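Local structure of uncharacterized protein (Bacillus cereus, 5F2H) at residues Ile134-Asp139 with Glu184-His189; Gly227-Ala232 with Lys305-Tyr310; Ala53-Ala58 with Glu62-Val67; Glu243-Leu248 with Gln271-Val276. The protein is of unknown function but belongs to the alpha/beta hydrolase superfamily, so it probably acts as a hydrolase on a substrate not yet identified. All blocks are in the same frame, centred on the assembly; numbering follows the deposited sequence.

In the fold
Interactions 1, 2 and 4 lie in the alpha/beta hydrolase domain. Interaction 3 lies in the N-terminal helical region, its centre about 74 Å from that of interaction 1. Interactions 1 and 2 pack helices onto two strands of the same parallel sheet, with centres about 17 Å apart. Interactions 2 and 4 touch: Phe228 CE2 lies 4.0 Å from Phe273 CE2, and Phe230 adds a second contact with that ring. Gly206, Ser208 and Gly210 fit the GxSxG pattern of a nucleophile elbow, which is unconfirmed here. The Met136 side chain of interaction 1 touches that turn. Ile229 of interaction 2 lies near it without contact.

Interaction 1 of 4, residues Ile134-Asp139 with Glu184-His189; sequences IAMHGD and EELKEH
Leu186 meets Ile134 and Met136 through a single methyl group, CD1. This joins helix 179-195 to strand 131-136 of the parallel sheet, a helix-on-sheet contact of the alpha/beta hydrolase fold. Leu186 CD1 lies 4.2 Å from the selenium atom SE of Met136, which is modelled as selenomethionine. The model also puts Leu186 CD1 3.8 Å from Met136 CE and 4.2 Å from Ile134 CG2. Those last two methyls are modelled too close to each other, so their exact places are doubtful. The leucine CG is anti to the backbone N (chi1 -176°), and this carries the end of the side chain toward the strand. Ile134 and Met136 are two apart on the strand and both turn their CB toward the helix. All three residues are buried, and the contact is wholly apolar.

Around these three side chains, Ile204 of strand 202-207 touches all of them, and Pro163 of strand 158-164 packs on Ile134 and Met136. Strand 131-136 is hydrogen-bonded through its backbone to both of those strands, and the helix faces the second subunit, where His189 packs on Val121 of that chain.

Beyond Met136 the chain leaves the sheet. The His137 ring meets that of Trp176 with the planes at about 40°, and His137 O accepts a hydrogen bond from Trp176 NE1. The His137 ring is also tied to the next residue: ND1 donates to Gly138 O at 2.8 Å, from 29° out of the carbonyl plane.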
loop_
_atom_site.group_PDB
_atom_site.type_symbol
_atom_site.label_atom_id
_atom_site.label_comp_id
_atom_site.label_asym_id
_atom_site.label_seq_id
_atom_site.Cartn_x
_atom_site.Cartn_y
_atom_site.Cartn_z
ATOM N N ILE B 134 4.184 -6.743 14.262
ATOM C CA ILE B 134 3.778 -7.198 15.565
ATOM C C ILE B 134 4.826 -6.796 16.573
ATOM O O ILE B 134 5.984 -7.131 16.414
ATOM C CB ILE B 134 3.633 -8.703 15.599
ATOM C CG1 ILE B 134 2.843 -9.175 14.396
ATOM C CG2 ILE B 134 2.978 -9.117 16.893
ATOM C CD1 ILE B 134 2.635 -10.681 14.370
ATOM N N ALA B 135 4.423 -6.054 17.592
ATOM C CA ALA B 135 5.350 -5.624 18.615
ATOM C C ALA B 135 5.049 -6.374 19.891
ATOM O O ALA B 135 3.870 -6.528 20.242
ATOM C CB ALA B 135 5.242 -4.134 18.851
HETATM N N MSE B 136 6.107 -6.796 20.595
HETATM C CA MSE B 136 5.964 -7.539 21.848
HETATM C C MSE B 136 6.450 -6.806 23.065
HETATM O O MSE B 136 7.644 -6.569 23.241
HETATM C CB MSE B 136 6.786 -8.835 21.811
HETATM C CG MSE B 136 6.525 -9.693 20.583
HETATM SE SE MSE B 136 4.764 -10.545 20.848
HETATM C CE MSE B 136 4.140 -9.726 19.208
ATOM N N HIS B 137 5.530 -6.510 23.965
ATOM C CA HIS B 137 5.866 -5.833 25.196
ATOM C C HIS B 137 6.855 -6.604 26.056
ATOM O O HIS B 137 7.040 -7.801 25.868
ATOM C CB HIS B 137 4.597 -5.599 26.013
ATOM C CG HIS B 137 3.957 -6.851 26.540
ATOM N ND1 HIS B 137 4.248 -7.373 27.783
ATOM C CD2 HIS B 137 2.995 -7.648 26.017
ATOM C CE1 HIS B 137 3.492 -8.432 28.005
ATOM N NE2 HIS B 137 2.734 -8.628 26.943
ATOM N N GLY B 138 7.453 -5.902 27.017
ATOM C CA GLY B 138 8.407 -6.466 27.961
ATOM C C GLY B 138 7.730 -7.044 29.197
ATOM O O GLY B 138 6.535 -6.963 29.347
ATOM N N ASP B 139 8.478 -7.666 30.092
ATOM C CA ASP B 139 7.834 -8.232 31.280
ATOM C C ASP B 139 7.272 -7.121 32.109
ATOM O O ASP B 139 7.812 -6.014 32.090
ATOM C CB ASP B 139 8.794 -9.098 32.104
ATOM C CG ASP B 139 9.115 -10.424 31.417
ATOM O OD1 ASP B 139 8.304 -10.841 30.550
ATOM O OD2 ASP B 139 10.141 -11.070 31.780
ATOM N N GLU B 184 3.079 -20.026 21.544
ATOM C CA GLU B 184 1.763 -20.543 21.135
ATOM C C GLU B 184 0.816 -19.428 20.831
ATOM O O GLU B 184 0.267 -19.379 19.749
ATOM C CB GLU B 184 1.138 -21.424 22.213
ATOM C CG GLU B 184 1.931 -22.674 22.535
ATOM C CD GLU B 184 1.352 -23.433 23.702
ATOM O OE1 GLU B 184 0.225 -23.105 24.133
ATOM O OE2 GLU B 184 2.040 -24.357 24.195
ATOM N N GLU B 185 0.628 -18.541 21.800
ATOM C CA GLU B 185 -0.255 -17.381 21.650
ATOM C C GLU B 185 0.158 -16.585 20.438
ATOM O O GLU B 185 -0.656 -16.334 19.564
ATOM C CB GLU B 185 -0.223 -16.492 22.890
ATOM C CG GLU B 185 -0.750 -17.194 24.130
ATOM C CD GLU B 185 -0.656 -16.349 25.382
ATOM O OE1 GLU B 185 -0.558 -15.087 25.262
ATOM O OE2 GLU B 185 -0.718 -16.957 26.482
ATOM N N LEU B 186 1.441 -16.252 20.350
ATOM C CA LEU B 186 1.944 -15.502 19.218
ATOM C C LEU B 186 1.536 -16.142 17.904
ATOM O O LEU B 186 1.255 -15.450 16.935
ATOM C CB LEU B 186 3.462 -15.310 19.281
ATOM C CG LEU B 186 4.003 -14.438 18.129
ATOM C CD1 LEU B 186 3.203 -13.144 17.948
ATOM C CD2 LEU B 186 5.486 -14.104 18.262
ATOM N N LYS B 187 1.474 -17.463 17.874
ATOM C CA LYS B 187 1.085 -18.184 16.666
ATOM C C LYS B 187 -0.408 -18.028 16.454
ATOM O O LYS B 187 -0.853 -17.733 15.353
ATOM C CB LYS B 187 1.453 -19.654 16.810
ATOM C CG LYS B 187 1.183 -20.497 15.588
ATOM C CD LYS B 187 1.649 -21.905 15.895
ATOM C CE LYS B 187 1.834 -22.720 14.634
ATOM N NZ LYS B 187 2.311 -24.095 14.950
ATOM N N GLU B 188 -1.166 -18.200 17.529
ATOM C CA GLU B 188 -2.624 -18.084 17.486
ATOM C C GLU B 188 -3.012 -16.736 16.913
ATOM O O GLU B 188 -3.827 -16.673 16.002
ATOM C CB GLU B 188 -3.250 -18.241 18.878
ATOM C CG GLU B 188 -2.989 -19.567 19.594
ATOM C CD GLU B 188 -3.572 -20.782 18.880
ATOM O OE1 GLU B 188 -4.171 -20.615 17.795
ATOM O OE2 GLU B 188 -3.461 -21.915 19.418
ATOM N N HIS B 189 -2.434 -15.658 17.441
ATOM C CA HIS B 189 -2.746 -14.339 16.927
ATOM C C HIS B 189 -2.383 -14.219 15.461
ATOM O O HIS B 189 -3.172 -13.728 14.653
ATOM C CB HIS B 189 -2.046 -13.220 17.692
ATOM C CG HIS B 189 -2.508 -13.068 19.102
ATOM N ND1 HIS B 189 -1.679 -13.267 20.184
ATOM C CD2 HIS B 189 -3.731 -12.797 19.611
ATOM C CE1 HIS B 189 -2.360 -13.087 21.298
ATOM N NE2 HIS B 189 -3.612 -12.812 20.978
#

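Interaction 2 of 4, residues Gly227-Ala232 with Lys305-Tyr310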
loop_
_atom_site.group_PDB
_atom_site.type_symbol
_atom_site.label_atom_id
_atom_site.label_comp_id
_atom_site.label_asym_id
_atom_site.label_seq_id
_atom_site.Cartn_x
_atom_site.Cartn_y
_atom_site.Cartn_z
ATOM N N GLY B 227 11.492 -9.520 8.534
ATOM C CA GLY B 227 12.554 -8.898 9.321
ATOM C C GLY B 227 12.167 -8.800 10.781
ATOM O O GLY B 227 11.040 -9.080 11.136
ATOM N N PHE B 228 13.089 -8.405 11.646
ATOM C CA PHE B 228 12.753 -8.296 13.063
ATOM C C PHE B 228 13.496 -7.119 13.656
ATOM O O PHE B 228 14.665 -6.882 13.333
ATOM C CB PHE B 228 13.100 -9.587 13.806
ATOM C CG PHE B 228 14.568 -9.883 13.841
ATOM C CD1 PHE B 228 15.191 -10.502 12.781
ATOM C CD2 PHE B 228 15.317 -9.539 14.932
ATOM C CE1 PHE B 228 16.551 -10.798 12.818
ATOM C CE2 PHE B 228 16.679 -9.828 14.984
ATOM C CZ PHE B 228 17.299 -10.461 13.924
ATOM N N ILE B 229 12.843 -6.425 14.575
ATOM C CA ILE B 229 13.443 -5.237 15.192
ATOM C C ILE B 229 13.459 -5.327 16.712
ATOM O O ILE B 229 12.466 -4.992 17.354
ATOM C CB ILE B 229 12.652 -3.972 14.778
ATOM C CG1 ILE B 229 12.491 -3.903 13.254
ATOM C CG2 ILE B 229 13.336 -2.714 15.294
ATOM C CD1 ILE B 229 11.628 -2.759 12.793
ATOM N N PHE B 230 14.590 -5.729 17.294
ATOM C CA PHE B 230 14.654 -5.860 18.739
ATOM C C PHE B 230 15.284 -4.696 19.464
ATOM O O PHE B 230 16.238 -4.089 18.985
ATOM C CB PHE B 230 15.363 -7.132 19.155
ATOM C CG PHE B 230 14.791 -8.374 18.545
ATOM C CD1 PHE B 230 13.416 -8.563 18.464
ATOM C CD2 PHE B 230 15.622 -9.462 18.299
ATOM C CE1 PHE B 230 12.895 -9.757 17.978
ATOM C CE2 PHE B 230 15.109 -10.653 17.830
ATOM C CZ PHE B 230 13.747 -10.799 17.659
HETATM N N MSE B 231 14.730 -4.401 20.636
HETATM C CA MSE B 231 15.192 -3.303 21.481
HETATM C C MSE B 231 15.563 -3.938 22.782
HETATM O O MSE B 231 14.727 -4.579 23.441
HETATM C CB MSE B 231 14.045 -2.301 21.651
HETATM C CG MSE B 231 14.353 -1.154 22.615
HETATM SE SE MSE B 231 15.688 0.100 21.878
HETATM C CE MSE B 231 17.065 -0.220 23.261
ATOM N N ALA B 232 16.838 -3.839 23.134
ATOM C CA ALA B 232 17.321 -4.413 24.385
ATOM C C ALA B 232 16.804 -5.833 24.637
ATOM O O ALA B 232 16.376 -6.162 25.745
ATOM C CB ALA B 232 16.911 -3.504 25.531
ATOM N N LYS B 305 12.095 4.071 11.463
ATOM C CA LYS B 305 12.000 4.464 10.065
ATOM C C LYS B 305 13.129 3.750 9.305
ATOM O O LYS B 305 12.860 3.033 8.336
ATOM C CB LYS B 305 12.074 5.981 9.914
ATOM C CG LYS B 305 11.862 6.464 8.491
ATOM C CD LYS B 305 11.747 7.975 8.376
ATOM C CE LYS B 305 10.501 8.487 9.086
ATOM N NZ LYS B 305 10.320 9.952 8.903
ATOM N N GLU B 306 14.375 3.925 9.757
ATOM C CA GLU B 306 15.529 3.255 9.129
ATOM C C GLU B 306 15.340 1.748 9.061
ATOM O O GLU B 306 15.535 1.133 8.030
ATOM C CB GLU B 306 16.833 3.434 9.912
ATOM C CG GLU B 306 17.571 4.751 9.832
ATOM C CD GLU B 306 18.939 4.644 10.515
ATOM O OE1 GLU B 306 19.768 5.577 10.395
ATOM O OE2 GLU B 306 19.218 3.586 11.131
ATOM N N ALA B 307 15.027 1.164 10.208
ATOM C CA ALA B 307 14.827 -0.272 10.324
ATOM C C ALA B 307 13.906 -0.798 9.242
ATOM O O ALA B 307 14.244 -1.720 8.519
ATOM C CB ALA B 307 14.279 -0.603 11.696
ATOM N N ILE B 308 12.740 -0.192 9.116
ATOM C CA ILE B 308 11.794 -0.626 8.112
ATOM C C ILE B 308 12.351 -0.406 6.708
ATOM O O ILE B 308 12.196 -1.270 5.839
ATOM C CB ILE B 308 10.429 0.043 8.319
ATOM C CG1 ILE B 308 9.843 -0.443 9.649
ATOM C CG2 ILE B 308 9.479 -0.302 7.177
ATOM C CD1 ILE B 308 8.460 0.083 9.955
ATOM N N LYS B 309 12.989 0.741 6.483
ATOM C CA LYS B 309 13.587 1.033 5.173
ATOM C C LYS B 309 14.512 -0.103 4.847
ATOM O O LYS B 309 14.365 -0.765 3.833
ATOM C CB LYS B 309 14.365 2.353 5.162
ATOM C CG LYS B 309 13.514 3.616 5.147
ATOM C CD LYS B 309 14.351 4.862 5.402
ATOM C CE LYS B 309 15.518 5.040 4.438
ATOM N NZ LYS B 309 16.318 6.237 4.817
ATOM N N TYR B 310 15.428 -0.348 5.767
ATOM C CA TYR B 310 16.401 -1.418 5.652
ATOM C C TYR B 310 15.758 -2.765 5.376
ATOM O O TYR B 310 16.023 -3.372 4.344
ATOM C CB TYR B 310 17.213 -1.489 6.945
ATOM C CG TYR B 310 18.172 -2.645 7.042
ATOM C CD1 TYR B 310 19.416 -2.603 6.421
ATOM C CD2 TYR B 310 17.866 -3.750 7.827
ATOM C CE1 TYR B 310 20.308 -3.655 6.538
ATOM C CE2 TYR B 310 18.750 -4.808 7.954
ATOM C CZ TYR B 310 19.968 -4.760 7.308
ATOM O OH TYR B 310 20.842 -5.821 7.439
#
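Ile229 reaches from strand 227-231 to Ala307 and Ile308 on helix 300-313. Its CB points toward the helix. There the side chain forks. The CG2 branch, anti to the backbone N, is the more distant, about 4.3 Å from Ala307 CB. The CG1 branch lies anti to the carbonyl carbon (chi1 -52°) and comes closer. CG1 itself is 4.1 Å from Ala307 CB. Its extended chi2 carries CD1 onward, and this methyl is 3.6 Å from Ala307 CB. CD1 also comes within 4.3 Å of Ile308 CG1.

The backbones are close where Ala307 faces the strand, with Ile229 CA and Ala307 CA 7.1 Å apart. Leu304 and Ile311 of the same helix also pack on Ile229, and Ile203 of the neighbouring strand touches both Ile229 and Ile308. This is one face of the central sheet of the alpha/beta hydrolase fold. Phe230, next along the strand, packs instead on helix 209-219.

All three touching residues are buried, and every atom that meets across the contact is carbon. Helix 300-313 is therefore held here by dispersion forces and exclusion of water, with no directional polar bond between the two segments.

Interaction 3 of 4, residues Ala53-Ala58 with Glu62-Val67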
loop_
_atom_site.group_PDB
_atom_site.type_symbol
_atom_site.label_atom_id
_atom_site.label_comp_id
_atom_site.label_asym_id
_atom_site.label_seq_id
_atom_site.Cartn_x
_atom_site.Cartn_y
_atom_site.Cartn_z
ATOM N N ALA B 53 -11.336 -3.077 -47.332
ATOM C CA ALA B 53 -11.026 -1.756 -47.878
ATOM C C ALA B 53 -9.756 -1.878 -48.723
ATOM O O ALA B 53 -9.694 -1.386 -49.858
ATOM C CB ALA B 53 -10.837 -0.752 -46.762
ATOM N N LEU B 54 -8.754 -2.584 -48.196
ATOM C CA LEU B 54 -7.505 -2.763 -48.951
ATOM C C LEU B 54 -7.728 -3.614 -50.197
ATOM O O LEU B 54 -7.195 -3.314 -51.279
ATOM C CB LEU B 54 -6.414 -3.313 -48.064
ATOM C CG LEU B 54 -6.020 -2.347 -46.932
ATOM C CD1 LEU B 54 -5.003 -2.958 -45.977
ATOM C CD2 LEU B 54 -5.473 -1.034 -47.495
ATOM N N ALA B 55 -8.601 -4.611 -50.066
ATOM C CA ALA B 55 -8.914 -5.486 -51.181
ATOM C C ALA B 55 -9.511 -4.671 -52.294
ATOM O O ALA B 55 -9.013 -4.683 -53.423
ATOM C CB ALA B 55 -9.883 -6.574 -50.761
ATOM N N SER B 56 -10.575 -3.932 -51.959
ATOM C CA SER B 56 -11.276 -3.100 -52.940
ATOM C C SER B 56 -10.350 -2.067 -53.555
ATOM O O SER B 56 -10.323 -1.899 -54.766
ATOM C CB SER B 56 -12.484 -2.425 -52.319
ATOM O OG SER B 56 -13.179 -1.669 -53.298
ATOM N N ALA B 57 -9.550 -1.415 -52.730
ATOM C CA ALA B 57 -8.613 -0.420 -53.245
ATOM C C ALA B 57 -7.626 -1.055 -54.221
ATOM O O ALA B 57 -7.430 -0.557 -55.324
ATOM C CB ALA B 57 -7.865 0.216 -52.104
ATOM N N ALA B 58 -7.026 -2.171 -53.823
ATOM C CA ALA B 58 -6.070 -2.870 -54.686
ATOM C C ALA B 58 -6.658 -3.344 -56.026
ATOM O O ALA B 58 -5.918 -3.565 -56.989
ATOM C CB ALA B 58 -5.465 -4.057 -53.943
ATOM N N GLU B 62 -13.688 -9.027 -56.005
ATOM C CA GLU B 62 -14.304 -10.287 -55.564
ATOM C C GLU B 62 -13.879 -10.656 -54.138
ATOM O O GLU B 62 -14.715 -10.959 -53.278
ATOM C CB GLU B 62 -14.024 -11.413 -56.571
ATOM C CG GLU B 62 -14.747 -11.205 -57.897
ATOM C CD GLU B 62 -14.402 -12.245 -58.952
ATOM O OE1 GLU B 62 -13.293 -12.829 -58.895
ATOM O OE2 GLU B 62 -15.221 -12.444 -59.880
ATOM N N GLU B 63 -12.588 -10.564 -53.871
ATOM C CA GLU B 63 -12.084 -10.860 -52.542
ATOM C C GLU B 63 -12.824 -9.971 -51.552
ATOM O O GLU B 63 -13.461 -10.466 -50.622
ATOM C CB GLU B 63 -10.564 -10.639 -52.447
ATOM C CG GLU B 63 -9.718 -11.598 -53.279
ATOM C CD GLU B 63 -9.977 -11.550 -54.782
ATOM O OE1 GLU B 63 -10.733 -10.678 -55.262
ATOM O OE2 GLU B 63 -9.411 -12.407 -55.500
ATOM N N ALA B 64 -12.783 -8.662 -51.804
ATOM C CA ALA B 64 -13.452 -7.671 -50.953
ATOM C C ALA B 64 -14.910 -8.012 -50.639
ATOM O O ALA B 64 -15.313 -7.957 -49.485
ATOM C CB ALA B 64 -13.377 -6.298 -51.588
HETATM N N MSE B 65 -15.683 -8.414 -51.643
HETATM C CA MSE B 65 -17.100 -8.750 -51.420
HETATM C C MSE B 65 -17.335 -9.828 -50.393
HETATM O O MSE B 65 -18.205 -9.644 -49.540
HETATM C CB MSE B 65 -17.850 -9.098 -52.701
HETATM C CG MSE B 65 -18.390 -7.850 -53.397
HETATM SE SE MSE B 65 -19.072 -6.551 -52.098
HETATM C CE MSE B 65 -20.943 -7.144 -52.138
ATOM N N HIS B 66 -16.615 -10.955 -50.458
ATOM C CA HIS B 66 -16.816 -12.014 -49.448
ATOM C C HIS B 66 -16.229 -11.632 -48.073
ATOM O O HIS B 66 -16.703 -12.092 -47.033
ATOM C CB HIS B 66 -16.441 -13.417 -49.922
ATOM C CG HIS B 66 -15.090 -13.519 -50.539
ATOM N ND1 HIS B 66 -14.900 -13.601 -51.902
ATOM C CD2 HIS B 66 -13.857 -13.527 -49.983
ATOM C CE1 HIS B 66 -13.607 -13.686 -52.157
ATOM N NE2 HIS B 66 -12.952 -13.633 -51.011
ATOM N N VAL B 67 -15.231 -10.750 -48.059
ATOM C CA VAL B 67 -14.653 -10.287 -46.801
ATOM C C VAL B 67 -15.765 -9.485 -46.148
ATOM O O VAL B 67 -16.122 -9.718 -45.004
ATOM C CB VAL B 67 -13.414 -9.400 -47.013
ATOM C CG1 VAL B 67 -12.891 -8.861 -45.687
ATOM C CG2 VAL B 67 -12.317 -10.176 -47.704
#
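Ala55 and Ala64 meet through methyl groups, with no ring between them; the nearby ring of His66 turns to its own helix. One face of that ring carries Glu63 O, over its centre and 3.1 Å above its plane. No atom of residues 53-58 reaches a face or an edge of it.

The contact itself is small. Ala55 CB lies 3.6 Å from Ala64 CB. The Ala64 methyl also faces the other backbone, 3.7 Å from Ser56 N, and its CB is 4.0 Å from Ser56 CB. Glu63 adds only its CB, at the margin of Ala55. The axes of segments 53-58 and 62-67 approach to 7.8 Å, at 159° between their directions. Helices 44-58 and 61-74 form a helical hairpin with a short connection, consistent with the TPR-like family of this N-terminal region. Val67 packs on Tyr48 and Tyr52 of helix 44-58, and Tyr30 of helix 26-37 packs on Ala55 from outside the pair.

Ser56 has its OG anti to the backbone N (chi1 -178°), and the hydroxyl makes a hydrogen bond with Asp89 O. Its polar end thus bonds to the loop at Asp89. Between these two segments the contact is van der Waals packing, mainly of alanine methyls small enough to let the backbones come close.

Interaction 4 of 4, residues Glu243-Leu248 with Gln271-Val276; sequences ELLEVL and QQFVQV
Phe273 and Val276, the partners of Leu245, sit on a helix whose shortest backbone bond here runs from Gln275 N to Gln271 O (3.0 Å). Val276 N follows it, bonded to Gln272 O. Facing them, Leu245 O accepts from Leu248 N at 3.1 Å, and Glu246 N and Val247 N likewise bond to carbonyls three residues back.

The contact is made by the two methyls of Leu245. CD1 goes to Val276 CG1, modelled at 3.3 Å, with the side chains crossing at about a right angle. CD2 goes to the edge of the Phe273 ring, near the ring plane, 4.0 Å from CE1. The phenylalanine CG is anti to its backbone N (chi1 173°), which brings the ring toward Leu245.

Helix 267-279 belongs to the alpha/beta hydrolase domain and links the parallel strands 254-260 and 284-289, a beta-alpha-beta crossover. The residues 243-248 lie in the connection that follows strand 227-231. Helix 209-219 packs against both parts: Leu219 touches Leu245 and Leu248, while Leu215 touches Phe273. Leu235 and Ile238 also pack on the phenylalanine. Val276 stays partly exposed, whereas Leu245 and Phe273 are buried.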
loop_
_atom_site.group_PDB
_atom_site.type_symbol
_atom_site.label_atom_id
_atom_site.label_comp_id
_atom_site.label_asym_id
_atom_site.label_seq_id
_atom_site.Cartn_x
_atom_site.Cartn_y
_atom_site.Cartn_z
ATOM N N GLU B 243 21.806 -24.053 16.926
ATOM C CA GLU B 243 21.312 -24.828 15.772
ATOM C C GLU B 243 20.123 -24.121 15.120
ATOM O O GLU B 243 20.087 -23.922 13.906
ATOM C CB GLU B 243 20.932 -26.294 16.126
ATOM C CG GLU B 243 19.578 -26.581 16.819
ATOM C CD GLU B 243 19.418 -26.023 18.220
ATOM O OE1 GLU B 243 20.326 -25.317 18.707
ATOM O OE2 GLU B 243 18.361 -26.303 18.832
ATOM N N LEU B 244 19.157 -23.733 15.943
ATOM C CA LEU B 244 17.967 -23.054 15.460
ATOM C C LEU B 244 18.211 -21.732 14.742
ATOM O O LEU B 244 17.426 -21.350 13.874
ATOM C CB LEU B 244 16.992 -22.877 16.614
ATOM C CG LEU B 244 16.291 -24.167 16.998
ATOM C CD1 LEU B 244 15.593 -24.081 18.336
ATOM C CD2 LEU B 244 15.300 -24.574 15.916
ATOM N N LEU B 245 19.295 -21.048 15.088
ATOM C CA LEU B 245 19.627 -19.780 14.435
ATOM C C LEU B 245 19.905 -19.959 12.934
ATOM O O LEU B 245 19.963 -18.991 12.197
ATOM C CB LEU B 245 20.791 -19.082 15.154
ATOM C CG LEU B 245 20.466 -18.548 16.564
ATOM C CD1 LEU B 245 21.712 -18.126 17.333
ATOM C CD2 LEU B 245 19.454 -17.413 16.505
ATOM N N GLU B 246 20.110 -21.198 12.497
ATOM C CA GLU B 246 20.340 -21.496 11.084
ATOM C C GLU B 246 19.168 -20.977 10.266
ATOM O O GLU B 246 19.341 -20.422 9.188
ATOM C CB GLU B 246 20.441 -23.009 10.875
ATOM C CG GLU B 246 20.522 -23.446 9.414
ATOM C CD GLU B 246 20.597 -24.958 9.250
ATOM O OE1 GLU B 246 20.931 -25.659 10.232
ATOM O OE2 GLU B 246 20.351 -25.451 8.126
ATOM N N VAL B 247 17.972 -21.170 10.806
ATOM C CA VAL B 247 16.741 -20.752 10.158
ATOM C C VAL B 247 16.837 -19.343 9.578
ATOM O O VAL B 247 16.198 -19.030 8.577
ATOM C CB VAL B 247 15.542 -20.854 11.127
ATOM C CG1 VAL B 247 14.272 -20.331 10.474
ATOM C CG2 VAL B 247 15.337 -22.292 11.583
ATOM N N LEU B 248 17.654 -18.496 10.183
ATOM C CA LEU B 248 17.803 -17.122 9.704
ATOM C C LEU B 248 18.567 -16.980 8.374
ATOM O O LEU B 248 18.374 -16.008 7.647
ATOM C CB LEU B 248 18.494 -16.283 10.778
ATOM C CG LEU B 248 17.806 -16.232 12.149
ATOM C CD1 LEU B 248 18.674 -15.456 13.126
ATOM C CD2 LEU B 248 16.412 -15.634 12.066
ATOM N N GLN B 271 24.810 -8.450 22.654
ATOM C CA GLN B 271 26.054 -8.457 21.871
ATOM C C GLN B 271 26.439 -9.892 21.500
ATOM O O GLN B 271 26.961 -10.109 20.418
ATOM C CB GLN B 271 27.181 -7.705 22.578
ATOM C CG GLN B 271 28.314 -7.330 21.636
ATOM C CD GLN B 271 29.311 -6.361 22.253
ATOM O OE1 GLN B 271 29.881 -5.515 21.559
ATOM N NE2 GLN B 271 29.470 -6.429 23.571
ATOM N N GLN B 272 26.134 -10.867 22.360
ATOM C CA GLN B 272 26.428 -12.280 22.059
ATOM C C GLN B 272 25.584 -12.704 20.873
ATOM O O GLN B 272 26.037 -13.438 20.003
ATOM C CB GLN B 272 26.052 -13.199 23.214
ATOM C CG GLN B 272 26.770 -12.922 24.517
ATOM C CD GLN B 272 26.267 -13.810 25.633
ATOM O OE1 GLN B 272 25.553 -14.781 25.386
ATOM N NE2 GLN B 272 26.631 -13.479 26.871
ATOM N N PHE B 273 24.334 -12.256 20.870
ATOM C CA PHE B 273 23.416 -12.572 19.800
ATOM C C PHE B 273 23.923 -12.005 18.486
ATOM O O PHE B 273 24.020 -12.719 17.489
ATOM C CB PHE B 273 22.030 -12.070 20.160
ATOM C CG PHE B 273 21.020 -12.199 19.056
ATOM C CD1 PHE B 273 20.574 -13.443 18.650
ATOM C CD2 PHE B 273 20.408 -11.073 18.523
ATOM C CE1 PHE B 273 19.621 -13.571 17.656
ATOM C CE2 PHE B 273 19.447 -11.193 17.540
ATOM C CZ PHE B 273 19.048 -12.447 17.111
ATOM N N VAL B 274 24.296 -10.735 18.496
ATOM C CA VAL B 274 24.817 -10.082 17.295
ATOM C C VAL B 274 26.052 -10.819 16.772
ATOM O O VAL B 274 26.296 -10.859 15.566
ATOM C CB VAL B 274 25.169 -8.600 17.567
ATOM C CG1 VAL B 274 25.892 -7.990 16.376
ATOM C CG2 VAL B 274 23.904 -7.806 17.889
ATOM N N GLN B 275 26.844 -11.372 17.687
ATOM C CA GLN B 275 28.048 -12.121 17.322
ATOM C C GLN B 275 27.681 -13.345 16.474
ATOM O O GLN B 275 28.290 -13.593 15.436
ATOM C CB GLN B 275 28.794 -12.553 18.587
ATOM C CG GLN B 275 30.037 -13.386 18.355
ATOM C CD GLN B 275 31.104 -12.686 17.530
ATOM O OE1 GLN B 275 30.955 -11.535 17.119
ATOM N NE2 GLN B 275 32.202 -13.397 17.287
ATOM N N VAL B 276 26.655 -14.077 16.903
ATOM C CA VAL B 276 26.205 -15.243 16.165
ATOM C C VAL B 276 25.662 -14.809 14.795
ATOM O O VAL B 276 25.929 -15.462 13.790
ATOM C CB VAL B 276 25.121 -16.027 16.921
ATOM C CG1 VAL B 276 24.638 -17.184 16.070
ATOM C CG2 VAL B 276 25.638 -16.517 18.265
#